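Side-chain contacts in sulfite dehydrogenase (Paracoccus pantotrophus, PDB 2XTS), which oxidises protein-bound sulfane sulfur as part of the Sox system, using a molybdenum cofactor and passing the electrons to heme c: residues 202-205 and 206-209; 344-347 and 348-352; 125-128 and 129-133. One frame throughout, in Å; residues are numbered along the deposited sequence.

Contact 1 of 3, residues 202-205 and 206-209. With MTE (phosphonic acidmono-(2-amino-5,6-dimercapto-4-oxo-3,7,8a,9,10,10a-hexahydro-4H-8-oxa-1,3,9,10-tetraaza-anthracen-7-ylmethyl)ester), chain E.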
ATOM      1  N   ALA A 202       1.873   1.343  10.624  1.00  5.95           N
ATOM      2  CA  ALA A 202       3.165   1.052  11.224  1.00  6.91           C
ATOM      3  C   ALA A 202       3.948   0.073  10.377  1.00  6.54           C
ATOM      4  O   ALA A 202       3.368  -0.785   9.703  1.00  6.48           O
ATOM      5  CB  ALA A 202       3.011   0.519  12.636  1.00  8.17           C
ATOM      6  N   LEU A 203       5.267   0.185  10.415  1.00  6.76           N
ATOM      7  CA  LEU A 203       6.116  -0.828   9.827  1.00  6.59           C
ATOM      8  C   LEU A 203       5.687  -2.212  10.303  1.00  6.29           C
ATOM      9  O   LEU A 203       5.297  -2.396  11.451  1.00  6.77           O
ATOM     10  CB  LEU A 203       7.541  -0.626  10.311  1.00  7.01           C
ATOM     11  CG  LEU A 203       8.267   0.679  10.015  1.00  7.67           C
ATOM     12  CD1 LEU A 203       9.614   0.731  10.640  1.00  7.90           C
ATOM     13  CD2 LEU A 203       8.416   0.793   8.529  1.00 12.93           C
ATOM     14  N   ARG A 204       5.786  -3.193   9.415  1.00  6.04           N
ATOM     15  CA  ARG A 204       5.593  -4.585   9.818  1.00  6.39           C
ATOM     16  C   ARG A 204       6.758  -5.025  10.714  1.00  6.42           C
ATOM     17  O   ARG A 204       7.855  -4.452  10.694  1.00  6.66           O
ATOM     18  CB  ARG A 204       5.440  -5.465   8.569  1.00  6.48           C
ATOM     19  CG  ARG A 204       4.277  -5.083   7.683  1.00  6.88           C
ATOM     20  CD  ARG A 204       2.956  -5.107   8.433  1.00  6.31           C
ATOM     21  NE  ARG A 204       1.762  -4.742   7.672  1.00  6.97           N
ATOM     22  CZ  ARG A 204       1.056  -5.602   6.935  1.00  6.48           C
ATOM     23  NH1 ARG A 204       1.492  -6.837   6.721  1.00  6.73           N
ATOM     24  NH2 ARG A 204      -0.064  -5.202   6.352  1.00  6.81           N
ATOM     25  N   LYS A 205       6.494  -6.036  11.538  1.00  6.43           N
ATOM     26  CA  LYS A 205       7.508  -6.564  12.435  1.00  6.27           C
ATOM     27  C   LYS A 205       8.814  -6.829  11.699  1.00  6.80           C
ATOM     28  O   LYS A 205       9.897  -6.394  12.116  1.00  7.45           O
ATOM     29  CB  LYS A 205       7.021  -7.852  13.074  1.00  7.46           C
ATOM     30  CG  LYS A 205       8.014  -8.516  14.011  1.00  7.92           C
ATOM     31  CD  LYS A 205       7.419  -9.771  14.631  1.00 10.95           C
ATOM     32  CE  LYS A 205       8.408 -10.587  15.402  1.00 12.02           C
ATOM     33  NZ  LYS A 205       7.708 -11.786  15.943  1.00 14.96           N
ATOM     34  N   GLU A 206       8.688  -7.526  10.574  1.00  5.98           N
ATOM     35  CA  GLU A 206       9.810  -7.980   9.793  1.00  7.17           C
ATOM     36  C   GLU A 206      10.515  -6.881   9.024  1.00  6.74           C
ATOM     37  O   GLU A 206      11.613  -7.097   8.516  1.00  7.40           O
ATOM     38  CB  GLU A 206       9.352  -9.101   8.839  1.00  6.91           C
ATOM     39  CG  GLU A 206       8.335  -8.731   7.767  1.00  7.51           C
ATOM     40  CD  GLU A 206       6.881  -8.821   8.189  1.00  8.72           C
ATOM     41  OE1 GLU A 206       6.537  -8.732   9.390  1.00  8.50           O
ATOM     42  OE2 GLU A 206       6.058  -8.982   7.264  1.00 10.29           O
ATOM     43  N   HIS A 207       9.881  -5.712   8.957  1.00  5.52           N
ATOM     44  CA  HIS A 207      10.436  -4.527   8.298  1.00  6.47           C
ATOM     45  C   HIS A 207      10.938  -3.480   9.288  1.00  6.44           C
ATOM     46  O   HIS A 207      11.231  -2.357   8.920  1.00  7.46           O
ATOM     47  CB  HIS A 207       9.422  -3.913   7.332  1.00  7.09           C
ATOM     48  CG  HIS A 207       8.957  -4.852   6.262  1.00  7.00           C
ATOM     49  ND1 HIS A 207       7.655  -4.871   5.799  1.00  7.40           N
ATOM     50  CD2 HIS A 207       9.636  -5.782   5.550  1.00  6.41           C
ATOM     51  CE1 HIS A 207       7.554  -5.806   4.861  1.00  7.39           C
ATOM     52  NE2 HIS A 207       8.745  -6.354   4.680  1.00  7.28           N
ATOM     53  N   GLY A 208      11.056  -3.850  10.554  1.00  6.39           N
ATOM     54  CA  GLY A 208      11.724  -3.002  11.533  1.00  6.56           C
ATOM     55  C   GLY A 208      10.876  -2.348  12.603  1.00  6.33           C
ATOM     56  O   GLY A 208      11.365  -1.456  13.282  1.00  7.78           O
ATOM     57  N   TYR A 209       9.633  -2.778  12.770  1.00  6.49           N
ATOM     58  CA  TYR A 209       8.740  -2.151  13.761  1.00  6.25           C
ATOM     59  C   TYR A 209       9.429  -1.985  15.090  1.00  6.25           C
ATOM     60  O   TYR A 209       9.991  -2.924  15.595  1.00  7.03           O
ATOM     61  CB  TYR A 209       7.523  -3.024  13.994  1.00  7.02           C
ATOM     62  CG  TYR A 209       6.512  -2.498  15.000  1.00  6.41           C
ATOM     63  CD1 TYR A 209       6.603  -2.815  16.344  1.00  6.93           C
ATOM     64  CD2 TYR A 209       5.435  -1.729  14.584  1.00  7.00           C
ATOM     65  CE1 TYR A 209       5.647  -2.369  17.244  1.00  7.62           C
ATOM     66  CE2 TYR A 209       4.468  -1.299  15.464  1.00  6.73           C
ATOM     67  CZ  TYR A 209       4.583  -1.622  16.789  1.00  6.19           C
ATOM     68  OH  TYR A 209       3.620  -1.238  17.669  1.00  7.56           O
TER
HETATM   69  N1  MTE E 500      18.571  -4.082  10.007  1.00  1.84           N
HETATM   70  C2  MTE E 500      18.856  -4.869  11.039  1.00  1.98           C
HETATM   71  N2  MTE E 500      18.787  -4.353  12.285  1.00  2.25           N
HETATM   72  N3  MTE E 500      19.185  -6.165  10.883  1.00  1.71           N
HETATM   73  C4  MTE E 500      19.268  -6.758   9.657  1.00  1.99           C
HETATM   74  O4  MTE E 500      19.568  -7.968   9.598  1.00  2.29           O
HETATM   75  N5  MTE E 500      19.129  -6.396   7.178  1.00  2.13           N
HETATM   76  C6  MTE E 500      19.396  -5.332   6.238  1.00  2.15           C
HETATM   77  C7  MTE E 500      18.469  -4.132   6.353  1.00  0.97           C
HETATM   78  N8  MTE E 500      18.392  -3.694   7.722  1.00  0.67           N
HETATM   79  C9  MTE E 500      19.002  -5.953   8.482  1.00  1.89           C
HETATM   80  C10 MTE E 500      18.652  -4.548   8.724  1.00  2.16           C
HETATM   81  C1' MTE E 500      19.409  -5.801   4.794  1.00  1.65           C
HETATM   82  S1' MTE E 500      20.786  -6.716   4.218  1.00  2.47           S
HETATM   83  C2' MTE E 500      18.428  -5.463   3.925  1.00  1.29           C
HETATM   84  S2' MTE E 500      18.523  -5.832   2.248  1.00  2.44           S
HETATM   85  C3' MTE E 500      17.224  -4.698   4.431  1.00  1.67           C
HETATM   86  O3' MTE E 500      17.196  -4.506   5.855  1.00  1.77           O
HETATM   87  C4' MTE E 500      15.951  -5.449   4.088  1.00  2.01           C
HETATM   88  O4' MTE E 500      14.812  -4.678   4.495  1.00  2.04           O
HETATM   89  P   MTE E 500      13.428  -5.480   4.605  1.00  2.05           P
HETATM   90  O1P MTE E 500      13.253  -5.962   3.134  1.00  2.28           O
HETATM   91  O2P MTE E 500      13.573  -6.656   5.514  1.00  2.22           O
HETATM   92  O3P MTE E 500      12.414  -4.453   4.977  1.00  2.34           O
HETATM   93  O   HOH W   1       6.571  -2.357   6.650  1.00  8.07           O
HETATM   94  O   HOH W   2       3.534  -8.438   7.746  1.00  9.71           O
HETATM   95  O   HOH W   3       4.314  -7.928  11.134  1.00  9.56           O

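Contact 2 of 3, residues 344-347 and 348-352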
ATOM      1  N   ALA A 344      17.003   0.815 -18.602  1.00  7.63           N
ATOM      2  CA  ALA A 344      16.644   2.073 -17.953  1.00  7.66           C
ATOM      3  C   ALA A 344      17.653   3.186 -18.196  1.00  7.56           C
ATOM      4  O   ALA A 344      18.855   2.925 -18.318  1.00  8.86           O
ATOM      5  CB  ALA A 344      16.521   1.860 -16.471  1.00  9.06           C
ATOM      6  N   VAL A 345      17.169   4.424 -18.234  1.00  7.83           N
ATOM      7  CA  VAL A 345      17.990   5.612 -18.307  1.00  8.57           C
ATOM      8  C   VAL A 345      17.531   6.519 -17.186  1.00  8.75           C
ATOM      9  O   VAL A 345      16.334   6.676 -16.957  1.00  9.37           O
ATOM     10  CB  VAL A 345      17.833   6.338 -19.653  1.00  9.60           C
ATOM     11  CG1 VAL A 345      18.781   7.566 -19.714  1.00 11.41           C
ATOM     12  CG2 VAL A 345      18.069   5.353 -20.810  1.00 11.60           C
ATOM     13  N   ASP A 346      18.476   7.080 -16.429  1.00  8.28           N
ATOM     14  CA  ASP A 346      18.112   8.013 -15.374  1.00  8.87           C
ATOM     15  C   ASP A 346      18.507   9.450 -15.716  1.00  9.31           C
ATOM     16  O   ASP A 346      19.154   9.716 -16.726  1.00  9.89           O
ATOM     17  CB  ASP A 346      18.588   7.558 -13.980  1.00  8.75           C
ATOM     18  CG  ASP A 346      20.068   7.682 -13.753  1.00  9.18           C
ATOM     19  OD1 ASP A 346      20.712   8.588 -14.338  1.00 10.26           O
ATOM     20  OD2 ASP A 346      20.577   6.879 -12.938  1.00  9.97           O
ATOM     21  N   GLU A 347      18.116  10.376 -14.851  1.00  9.79           N
ATOM     22  CA  GLU A 347      18.290  11.803 -15.127  1.00 10.77           C
ATOM     23  C   GLU A 347      19.735  12.258 -15.195  1.00 11.04           C
ATOM     24  O   GLU A 347      20.010  13.368 -15.646  1.00 12.56           O
ATOM     25  CB  GLU A 347      17.534  12.648 -14.107  1.00 11.53           C
ATOM     26  CG  GLU A 347      18.076  12.538 -12.704  1.00 13.09           C
ATOM     27  CD  GLU A 347      17.324  13.451 -11.764  1.00 16.07           C
ATOM     28  OE1 GLU A 347      16.513  12.946 -10.970  1.00 14.14           O
ATOM     29  OE2 GLU A 347      17.507  14.693 -11.853  1.00 21.42           O
ATOM     30  N   THR A 348      20.664  11.437 -14.713  1.00 10.49           N
ATOM     31  CA  THR A 348      22.086  11.753 -14.856  1.00 11.39           C
ATOM     32  C   THR A 348      22.619  11.406 -16.246  1.00 10.93           C
ATOM     33  O   THR A 348      23.753  11.760 -16.578  1.00 12.86           O
ATOM     34  CB  THR A 348      22.956  11.009 -13.823  1.00 11.04           C
ATOM     35  OG1 THR A 348      23.039   9.617 -14.168  1.00 12.59           O
ATOM     36  CG2 THR A 348      22.440  11.209 -12.371  1.00 12.56           C
ATOM     37  N   GLY A 349      21.823  10.726 -17.057  1.00 10.29           N
ATOM     38  CA  GLY A 349      22.237  10.243 -18.377  1.00 10.41           C
ATOM     39  C   GLY A 349      22.750   8.810 -18.354  1.00 10.05           C
ATOM     40  O   GLY A 349      23.026   8.229 -19.380  1.00 10.51           O
ATOM     41  N   TYR A 350      22.894   8.236 -17.172  1.00  9.49           N
ATOM     42  CA  TYR A 350      23.306   6.843 -17.020  1.00  8.77           C
ATOM     43  C   TYR A 350      22.299   5.897 -17.677  1.00  9.24           C
ATOM     44  O   TYR A 350      21.087   5.976 -17.399  1.00  9.42           O
ATOM     45  CB  TYR A 350      23.457   6.535 -15.525  1.00  8.67           C
ATOM     46  CG  TYR A 350      23.939   5.149 -15.190  1.00  7.91           C
ATOM     47  CD1 TYR A 350      23.078   4.062 -15.220  1.00  7.69           C
ATOM     48  CD2 TYR A 350      25.239   4.927 -14.754  1.00  8.87           C
ATOM     49  CE1 TYR A 350      23.513   2.794 -14.886  1.00  7.34           C
ATOM     50  CE2 TYR A 350      25.682   3.670 -14.398  1.00  8.77           C
ATOM     51  CZ  TYR A 350      24.812   2.605 -14.457  1.00  7.32           C
ATOM     52  OH  TYR A 350      25.225   1.321 -14.107  1.00  7.81           O
ATOM     53  N   VAL A 351      22.831   4.992 -18.487  1.00  9.30           N
ATOM     54  CA  VAL A 351      22.091   3.974 -19.202  1.00  9.35           C
ATOM     55  C   VAL A 351      22.459   2.614 -18.614  1.00  8.79           C
ATOM     56  O   VAL A 351      23.634   2.233 -18.554  1.00  9.31           O
ATOM     57  CB  VAL A 351      22.415   3.977 -20.692  1.00  9.92           C
ATOM     58  CG1 VAL A 351      21.597   2.906 -21.409  1.00 11.96           C
ATOM     59  CG2 VAL A 351      22.191   5.381 -21.280  1.00 11.01           C
ATOM     60  N   GLN A 352      21.447   1.894 -18.147  1.00  8.40           N
ATOM     61  CA  GLN A 352      21.640   0.560 -17.611  1.00  7.45           C
ATOM     62  C   GLN A 352      22.533  -0.290 -18.521  1.00  7.89           C
ATOM     63  O   GLN A 352      22.219  -0.478 -19.682  1.00  8.42           O
ATOM     64  CB  GLN A 352      20.280  -0.118 -17.419  1.00  7.72           C
ATOM     65  CG  GLN A 352      20.345  -1.427 -16.680  1.00  8.20           C
ATOM     66  CD  GLN A 352      19.014  -2.168 -16.678  1.00  7.43           C
ATOM     67  OE1 GLN A 352      18.014  -1.672 -17.193  1.00  7.36           O
ATOM     68  NE2 GLN A 352      18.990  -3.358 -16.086  1.00  8.60           N
TER

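Contact 3 of 3, residues 125-128 and 129-133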
ATOM      1  N   GLY A 125      22.464 -11.058  -7.415  1.00  7.88           N
ATOM      2  CA  GLY A 125      23.868 -11.413  -7.229  1.00  9.11           C
ATOM      3  C   GLY A 125      24.166 -12.842  -7.643  1.00  8.50           C
ATOM      4  O   GLY A 125      25.259 -13.146  -8.138  1.00 10.43           O
ATOM      5  N   MET A 126      23.189 -13.723  -7.486  1.00  8.97           N
ATOM      6  CA  MET A 126      23.328 -15.121  -7.921  1.00  9.26           C
ATOM      7  C   MET A 126      23.443 -15.237  -9.436  1.00  9.48           C
ATOM      8  O   MET A 126      23.767 -16.307  -9.948  1.00 11.86           O
ATOM      9  CB  MET A 126      22.171 -16.009  -7.404  1.00 10.31           C
ATOM     10  CG  MET A 126      20.833 -15.847  -8.111  1.00 10.40           C
ATOM     11  SD  MET A 126      19.967 -14.298  -7.817  1.00 10.30           S
ATOM     12  CE  MET A 126      19.489 -14.471  -6.074  1.00 11.16           C
ATOM     13  N   GLU A 127      23.109 -14.164 -10.148  1.00  8.74           N
ATOM     14  CA  GLU A 127      23.173 -14.100 -11.621  1.00  8.49           C
ATOM     15  C   GLU A 127      24.458 -13.489 -12.157  1.00  8.42           C
ATOM     16  O   GLU A 127      24.611 -13.344 -13.361  1.00 10.03           O
ATOM     17  CB  GLU A 127      21.970 -13.328 -12.173  1.00  9.27           C
ATOM     18  CG  GLU A 127      20.616 -13.872 -11.747  1.00 10.31           C
ATOM     19  CD  GLU A 127      20.294 -15.182 -12.405  1.00 11.05           C
ATOM     20  OE1 GLU A 127      20.162 -15.168 -13.653  1.00 13.84           O
ATOM     21  OE2 GLU A 127      20.130 -16.201 -11.690  1.00 12.81           O
ATOM     22  N   TRP A 128      25.412 -13.168 -11.290  1.00  7.90           N
ATOM     23  CA  TRP A 128      26.665 -12.581 -11.762  1.00  7.78           C
ATOM     24  C   TRP A 128      27.400 -13.511 -12.719  1.00  8.99           C
ATOM     25  O   TRP A 128      28.042 -13.056 -13.660  1.00 11.21           O
ATOM     26  CB  TRP A 128      27.599 -12.240 -10.606  1.00  7.16           C
ATOM     27  CG  TRP A 128      27.507 -10.817 -10.141  1.00  7.83           C
ATOM     28  CD1 TRP A 128      27.222 -10.390  -8.871  1.00  7.72           C
ATOM     29  CD2 TRP A 128      27.765  -9.643 -10.916  1.00  6.67           C
ATOM     30  NE1 TRP A 128      27.300  -9.018  -8.810  1.00  7.48           N
ATOM     31  CE2 TRP A 128      27.613  -8.539 -10.059  1.00  6.10           C
ATOM     32  CE3 TRP A 128      28.104  -9.414 -12.252  1.00  7.56           C
ATOM     33  CZ2 TRP A 128      27.801  -7.234 -10.487  1.00  7.12           C
ATOM     34  CZ3 TRP A 128      28.285  -8.111 -12.669  1.00  9.26           C
ATOM     35  CH2 TRP A 128      28.141  -7.039 -11.791  1.00  8.69           C
ATOM     36  N   GLY A 129      27.332 -14.805 -12.453  1.00  9.77           N
ATOM     37  CA  GLY A 129      28.126 -15.791 -13.173  1.00 10.62           C
ATOM     38  C   GLY A 129      27.341 -16.582 -14.192  1.00 10.75           C
ATOM     39  O   GLY A 129      27.857 -17.571 -14.729  1.00 12.60           O
ATOM     40  N   GLY A 130      26.103 -16.185 -14.470  1.00  9.95           N
ATOM     41  CA  GLY A 130      25.254 -16.926 -15.400  1.00 10.09           C
ATOM     42  C   GLY A 130      23.793 -16.774 -15.078  1.00 10.56           C
ATOM     43  O   GLY A 130      23.397 -15.856 -14.376  1.00 13.39           O
ATOM     44  N   ALA A 131      22.964 -17.617 -15.674  1.00  9.75           N
ATOM     45  CA  ALA A 131      21.522 -17.641 -15.463  1.00  9.63           C
ATOM     46  C   ALA A 131      21.220 -18.810 -14.541  1.00  9.78           C
ATOM     47  O   ALA A 131      21.496 -19.960 -14.891  1.00 10.66           O
ATOM     48  CB  ALA A 131      20.828 -17.798 -16.785  1.00 10.57           C
ATOM     49  N   GLN A 132      20.751 -18.527 -13.330  1.00  9.82           N
ATOM     50  CA  GLN A 132      20.619 -19.580 -12.324  1.00 10.03           C
ATOM     51  C   GLN A 132      19.175 -19.808 -11.891  1.00  9.50           C
ATOM     52  O   GLN A 132      18.737 -20.934 -11.882  1.00 10.78           O
ATOM     53  CB  GLN A 132      21.501 -19.295 -11.101  1.00 10.63           C
ATOM     54  CG  GLN A 132      23.011 -19.306 -11.412  1.00 13.12           C
ATOM     55  CD  GLN A 132      23.888 -19.527 -10.204  1.00 17.36           C
ATOM     56  OE1 GLN A 132      23.436 -19.468  -9.065  1.00 19.81           O
ATOM     57  NE2 GLN A 132      25.164 -19.780 -10.457  1.00 19.78           N
ATOM     58  N   LEU A 133      18.440 -18.759 -11.544  1.00  8.66           N
ATOM     59  CA  LEU A 133      17.087 -18.930 -10.997  1.00  8.84           C
ATOM     60  C   LEU A 133      16.034 -18.531 -12.032  1.00  8.51           C
ATOM     61  O   LEU A 133      16.281 -17.710 -12.897  1.00  8.74           O
ATOM     62  CB  LEU A 133      16.910 -18.146  -9.672  1.00  9.15           C
ATOM     63  CG  LEU A 133      17.776 -18.584  -8.475  1.00  9.93           C
ATOM     64  CD1 LEU A 133      17.609 -17.642  -7.334  1.00 10.80           C
ATOM     65  CD2 LEU A 133      17.412 -19.969  -8.031  1.00 14.38           C
TER

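Contact 1 of 3, residues 202-205 and 206-209
Two backbone N-H groups, of His-207 and Tyr-209, grip the carbonyl oxygen of Arg-204 from opposite faces of its plane. His-207 N lies 3.0 Å from Arg-204 O and Tyr-209 N 3.2 Å from it, while Gly-208 N bonds to Lys-205 O, so the chain makes a tight 3-10-like turn. Gly-208 has a positive phi of 110°, where a CB would run into the carbonyl oxygen of His-207. The Tyr-209 ring, its CG anti to the backbone N (chi1 180°), turns its edge to Ala-202, with CE2 3.7 Å from Ala-202 CB; its hydroxyl bonds to Glu-34 of the second subunit. Arg-204 and His-207 run side by side, and a water joins Arg-204 N to His-207 ND1. A second water links Arg-204 NH1 to Glu-206 OE2; Arg-204 NH2 is salt-bridged to Glu-201, and Glu-206 OE2 to Arg-39. His-207 is part of the molybdopterin pocket: its CD2 comes within 3.1 Å of phosphate oxygen MTE O3P, while NE2 bonds to Ala-71 O. With ND1 on water and NE2 on a carbonyl, the ring's rotation is probably fixed, and CD2 is the ring atom that comes nearest the phosphate.

Contact 2 of 3, residues 344-347 and 348-352
Asp-346 and Thr-348 cross obliquely at the bend of the chain, the carboxylate reaching forward to meet the hydroxyl. Asp-346 CG sits between its own backbone N and carbonyl carbon (chi1 73°), which swings OD1 toward the turn. Thr-348 OG1 donates to the syn lone pair of Asp-346 OD1 at 2.6 Å, and Thr-348 N reaches the same oxygen from the anti side, 2.9 Å away and tilted out of the carboxylate plane, making an Asx turn. OG1 in turn receives a weak bond from Tyr-350 N, and Asp-346 OD2 is taken by Ser-292 OG. The Tyr-350 side chain slants across the aspartate: its CB is 3.6 Å from Asp-346 OD1, and the ring and carboxylate planes are 29° apart. The phenol then leads off to Asn-371.

These groups brace the turn of a short hairpin, in which the end of strand 338-346 folds back through a type I turn with a G1 bulge. Gly-349 N closes the turn on Asp-346 O, and Gly-349 itself takes the left-handed bulge position. Val-345 and Val-351 form the non-hydrogen-bonded pair and lie side by side, pointing the same way, with their CG2 atoms 4.1 Å apart. Asp-346 N to Tyr-350 O and Gln-352 N to Ala-344 O, the latter 2.8 Å and almost straight at 176°, flank that pair.

At the open end Gln-352 stretches out beside Ala-344. Its amide OE1 accepts Ala-344 N at 3.0 Å on a lone pair in the carbonyl plane, and so prolongs the backbone pairing by one side-chain bond. Ser-266 OG also bonds to OE1, while NE2 donates to Asn-371 O. Beyond the returning chain lies the cytochrome subunit, whose Pro-163 packs on Val-351.

Contact 3 of 3, residues 125-128 and 129-133
Glu-127 folds its carboxylate back onto the chain that follows, and the polar bonds centre on its OE2. Gln-132 N lies 2.9 Å from Glu-127 OE2 and Leu-133 N 3.1 Å from it, both on the syn side but from opposite faces of the carboxylate plane. A bend at chi2 (-71°) curls the side chain round to these two amides. The other oxygen, OE1, adds a weak bond from Gln-132 N and takes Asn-386 ND2 from outside the loop.

Among backbone bonds, a type I turn from Glu-127 to Gly-130 is closed by a weak one, Gly-130 N to Glu-127 O at 3.4 Å. The short 3-10 segment 125-127 leads into this turn, in the loop that joins strand 112-119 to helix 136-140 of the molybdopterin-binding domain. Lys-355 donates to Glu-127 O.

Apolar packing is supplied by Met-126 and Leu-133, whose side chains cross at about a right angle. Leu-133 CD1 touches Met-126 CG at 3.8 Å and the terminal CE at 3.9 Å. Leu-133 also rests on Tyr-138 and Thr-139 of helix 136-140, and on Thr-184 of the cytochrome chain.

With an alanine in place of Glu-127, the amides of Gln-132 and Leu-133 would probably lose their shared acceptor and the loop 130-133 become freer to move. One carboxylate thus satisfies two successive backbone N-H groups, which are likely to stabilise its negative charge.

Along the chain the order is contact 3, contact 1, contact 2. Contacts 3 and 1 both belong to the molybdopterin-binding domain, yet their centres are 30 Å apart on opposite sides of the chain's centre: contact 1 lies between strands 201-202 and 212-214 beside the cofactor phosphate and the second subunit, contact 3 between strand 112-119 and helix 136-140. Contact 2 belongs to the dimerisation domain, at the end of strand 338-346 in its eight-stranded sheet. Contacts 2 and 3 approach to about 9 Å between nearest atoms without touching. Helix 355-362, which follows contact 2, packs on Trp-128 of contact 3, and both contacts touch the cytochrome chain, so both domains contribute to the surface that meets it.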